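Local coordinates for protein 3-hexulose-6-phosphate synthase (Mycobacterium gastri, PDB 3AJX) that is a synthase-type enzyme of the HUMPS family that folds as a TIM barrel and holds a magnesium ion, at residues A46-H51 with G77-T82. The protein carries 1 engineered substitution. Residues are numbered along the deposited sequence; the frame is centred on the assembly and turned at random.
Sequences AVKKAH and GADLVT
The ammonium group of K48 is gripped by three acceptors. Across the contact, K48 NZ gives a hydrogen bond to D79 OD1 at 2.8 Å, which is also a salt bridge. The same nitrogen bonds to the carbonyl oxygens of P52 and K54, in the link between helix 42-50 and strand 55-62. K48 approaches OD1 on its syn side, the side of the other carboxylate oxygen. D79 OD2 stays 3.6 Å from K48 NZ, so K48 bonds to one carboxylate oxygen and not to both. D79 OD1 also accepts the backbone N-H of V56. Two donors therefore fix this oxygen, and the nearby positive charge would be expected to favour an ionised carboxylate. The two side chains cross at about a right angle.

The stem of K48 runs past G77. CG is anti to the backbone N (chi1 -177°), and the chain then bends at chi2 (62°) before extending to D79. K48 CG lies 3.5 Å from G77 O. K48 CD is about as near to that oxygen. G77 ends the preceding helix in a Schellman motif with positive phi (119°), and the K48 stem passes close to its carbonyl.

This is a surface contact of the TIM barrel. It joins the end of helix 42-50 to the turn between helix 66-75 and strand 80-84. Strand 55-62, next to strand 80-84 in the barrel sheet, backs both sides: V56 touches the K48 side chain and hydrogen-bonds through its backbone to D79 and L80.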
ATOM      1  N   ALA A  46      -2.755   5.126  19.237  1.00 11.48           N
ATOM      2  CA  ALA A  46      -3.490   6.214  19.877  1.00 12.90           C
ATOM      3  C   ALA A  46      -4.998   5.984  19.856  1.00 13.45           C
ATOM      4  O   ALA A  46      -5.682   6.197  20.857  1.00 14.00           O
ATOM      5  CB  ALA A  46      -3.154   7.534  19.196  1.00 14.33           C
ATOM      6  N   VAL A  47      -5.516   5.549  18.713  1.00 12.15           N
ATOM      7  CA  VAL A  47      -6.945   5.308  18.583  1.00 13.17           C
ATOM      8  C   VAL A  47      -7.408   4.125  19.428  1.00 13.23           C
ATOM      9  O   VAL A  47      -8.471   4.181  20.048  1.00 13.99           O
ATOM     10  CB  VAL A  47      -7.338   5.072  17.109  1.00 13.48           C
ATOM     11  CG1 VAL A  47      -8.809   4.684  17.012  1.00 15.06           C
ATOM     12  CG2 VAL A  47      -7.076   6.334  16.305  1.00 15.98           C
ATOM     13  N   LYS A  48      -6.614   3.058  19.461  1.00 12.53           N
ATOM     14  CA  LYS A  48      -6.985   1.884  20.249  1.00 13.00           C
ATOM     15  C   LYS A  48      -6.979   2.242  21.733  1.00 15.25           C
ATOM     16  O   LYS A  48      -7.824   1.776  22.497  1.00 15.20           O
ATOM     17  CB  LYS A  48      -6.016   0.726  19.988  1.00 12.78           C
ATOM     18  CG  LYS A  48      -6.380  -0.576  20.714  1.00 11.85           C
ATOM     19  CD  LYS A  48      -7.735  -1.118  20.260  1.00 12.35           C
ATOM     20  CE  LYS A  48      -8.092  -2.416  20.968  1.00 11.07           C
ATOM     21  NZ  LYS A  48      -9.397  -2.966  20.497  1.00 11.65           N
ATOM     22  N   LYS A  49      -6.029   3.081  22.134  1.00 15.91           N
ATOM     23  CA  LYS A  49      -5.928   3.495  23.530  1.00 17.28           C
ATOM     24  C   LYS A  49      -7.150   4.310  23.947  1.00 16.85           C
ATOM     25  O   LYS A  49      -7.656   4.163  25.061  1.00 17.95           O
ATOM     26  CB  LYS A  49      -4.658   4.323  23.751  1.00 18.98           C
ATOM     27  CG  LYS A  49      -4.437   4.729  25.202  1.00 22.28           C
ATOM     28  CD  LYS A  49      -3.233   5.645  25.353  1.00 23.41           C
ATOM     29  CE  LYS A  49      -3.084   6.111  26.795  1.00 25.73           C
ATOM     30  NZ  LYS A  49      -2.003   7.122  26.942  1.00 28.40           N
ATOM     31  N   ALA A  50      -7.623   5.167  23.046  1.00 15.36           N
ATOM     32  CA  ALA A  50      -8.784   6.009  23.318  1.00 15.21           C
ATOM     33  C   ALA A  50     -10.105   5.244  23.209  1.00 16.44           C
ATOM     34  O   ALA A  50     -11.123   5.674  23.753  1.00 16.73           O
ATOM     35  CB  ALA A  50      -8.795   7.202  22.366  1.00 16.18           C
ATOM     36  N   HIS A  51     -10.085   4.112  22.509  1.00 15.56           N
ATOM     37  CA  HIS A  51     -11.278   3.290  22.318  1.00 15.02           C
ATOM     38  C   HIS A  51     -10.887   1.811  22.400  1.00 16.45           C
ATOM     39  O   HIS A  51     -11.045   1.052  21.436  1.00 14.90           O
ATOM     40  CB  HIS A  51     -11.894   3.606  20.953  1.00 15.27           C
ATOM     41  CG  HIS A  51     -12.177   5.061  20.748  1.00 15.56           C
ATOM     42  ND1 HIS A  51     -13.296   5.682  21.261  1.00 16.56           N
ATOM     43  CD2 HIS A  51     -11.452   6.034  20.145  1.00 16.17           C
ATOM     44  CE1 HIS A  51     -13.248   6.973  20.985  1.00 15.00           C
ATOM     45  NE2 HIS A  51     -12.138   7.212  20.310  1.00 15.41           N
ATOM     46  N   GLY A  77      -1.598  -2.341  18.024  1.00  9.39           N
ATOM     47  CA  GLY A  77      -2.949  -2.225  18.551  1.00 10.52           C
ATOM     48  C   GLY A  77      -4.097  -2.562  17.618  1.00 10.94           C
ATOM     49  O   GLY A  77      -5.258  -2.544  18.032  1.00 10.12           O
ATOM     50  N   ALA A  78      -3.796  -2.864  16.362  1.00  9.46           N
ATOM     51  CA  ALA A  78      -4.852  -3.203  15.421  1.00 10.63           C
ATOM     52  C   ALA A  78      -5.454  -4.563  15.749  1.00  8.13           C
ATOM     53  O   ALA A  78      -4.758  -5.469  16.208  1.00  9.47           O
ATOM     54  CB  ALA A  78      -4.305  -3.210  13.997  1.00 10.08           C
ATOM     55  N   ASP A  79      -6.758  -4.691  15.517  1.00  7.92           N
ATOM     56  CA  ASP A  79      -7.467  -5.942  15.743  1.00  8.14           C
ATOM     57  C   ASP A  79      -7.640  -6.622  14.393  1.00  7.94           C
ATOM     58  O   ASP A  79      -7.741  -7.843  14.305  1.00  9.38           O
ATOM     59  CB  ASP A  79      -8.837  -5.674  16.361  1.00  9.88           C
ATOM     60  CG  ASP A  79      -8.738  -5.066  17.744  1.00 10.73           C
ATOM     61  OD1 ASP A  79      -9.191  -3.914  17.921  1.00 10.51           O
ATOM     62  OD2 ASP A  79      -8.196  -5.747  18.643  1.00 12.35           O
ATOM     63  N   LEU A  80      -7.671  -5.805  13.345  1.00  7.90           N
ATOM     64  CA  LEU A  80      -7.822  -6.287  11.978  1.00  8.08           C
ATOM     65  C   LEU A  80      -6.879  -5.501  11.077  1.00  8.88           C
ATOM     66  O   LEU A  80      -6.654  -4.310  11.294  1.00  8.44           O
ATOM     67  CB  LEU A  80      -9.261  -6.077  11.491  1.00  8.48           C
ATOM     68  CG  LEU A  80     -10.387  -6.833  12.205  1.00  7.24           C
ATOM     69  CD1 LEU A  80     -11.736  -6.287  11.744  1.00  8.09           C
ATOM     70  CD2 LEU A  80     -10.271  -8.319  11.919  1.00  8.98           C
ATOM     71  N   VAL A  81      -6.329  -6.170  10.068  1.00  8.32           N
ATOM     72  CA  VAL A  81      -5.426  -5.526   9.125  1.00  9.26           C
ATOM     73  C   VAL A  81      -5.808  -5.957   7.718  1.00  8.45           C
ATOM     74  O   VAL A  81      -6.288  -7.072   7.518  1.00  8.55           O
ATOM     75  CB  VAL A  81      -3.955  -5.928   9.376  1.00 11.43           C
ATOM     76  CG1 VAL A  81      -3.538  -5.534  10.783  1.00 12.94           C
ATOM     77  CG2 VAL A  81      -3.780  -7.419   9.160  1.00 14.45           C
ATOM     78  N   THR A  82      -5.610  -5.068   6.751  1.00  6.14           N
ATOM     79  CA  THR A  82      -5.930  -5.399   5.370  1.00  5.88           C
ATOM     80  C   THR A  82      -4.703  -5.754   4.559  1.00  6.05           C
ATOM     81  O   THR A  82      -3.625  -5.188   4.748  1.00  7.99           O
ATOM     82  CB  THR A  82      -6.646  -4.246   4.621  1.00  6.31           C
ATOM     83  OG1 THR A  82      -5.843  -3.061   4.652  1.00  6.76           O
ATOM     84  CG2 THR A  82      -7.989  -3.970   5.238  1.00  6.09           C
TER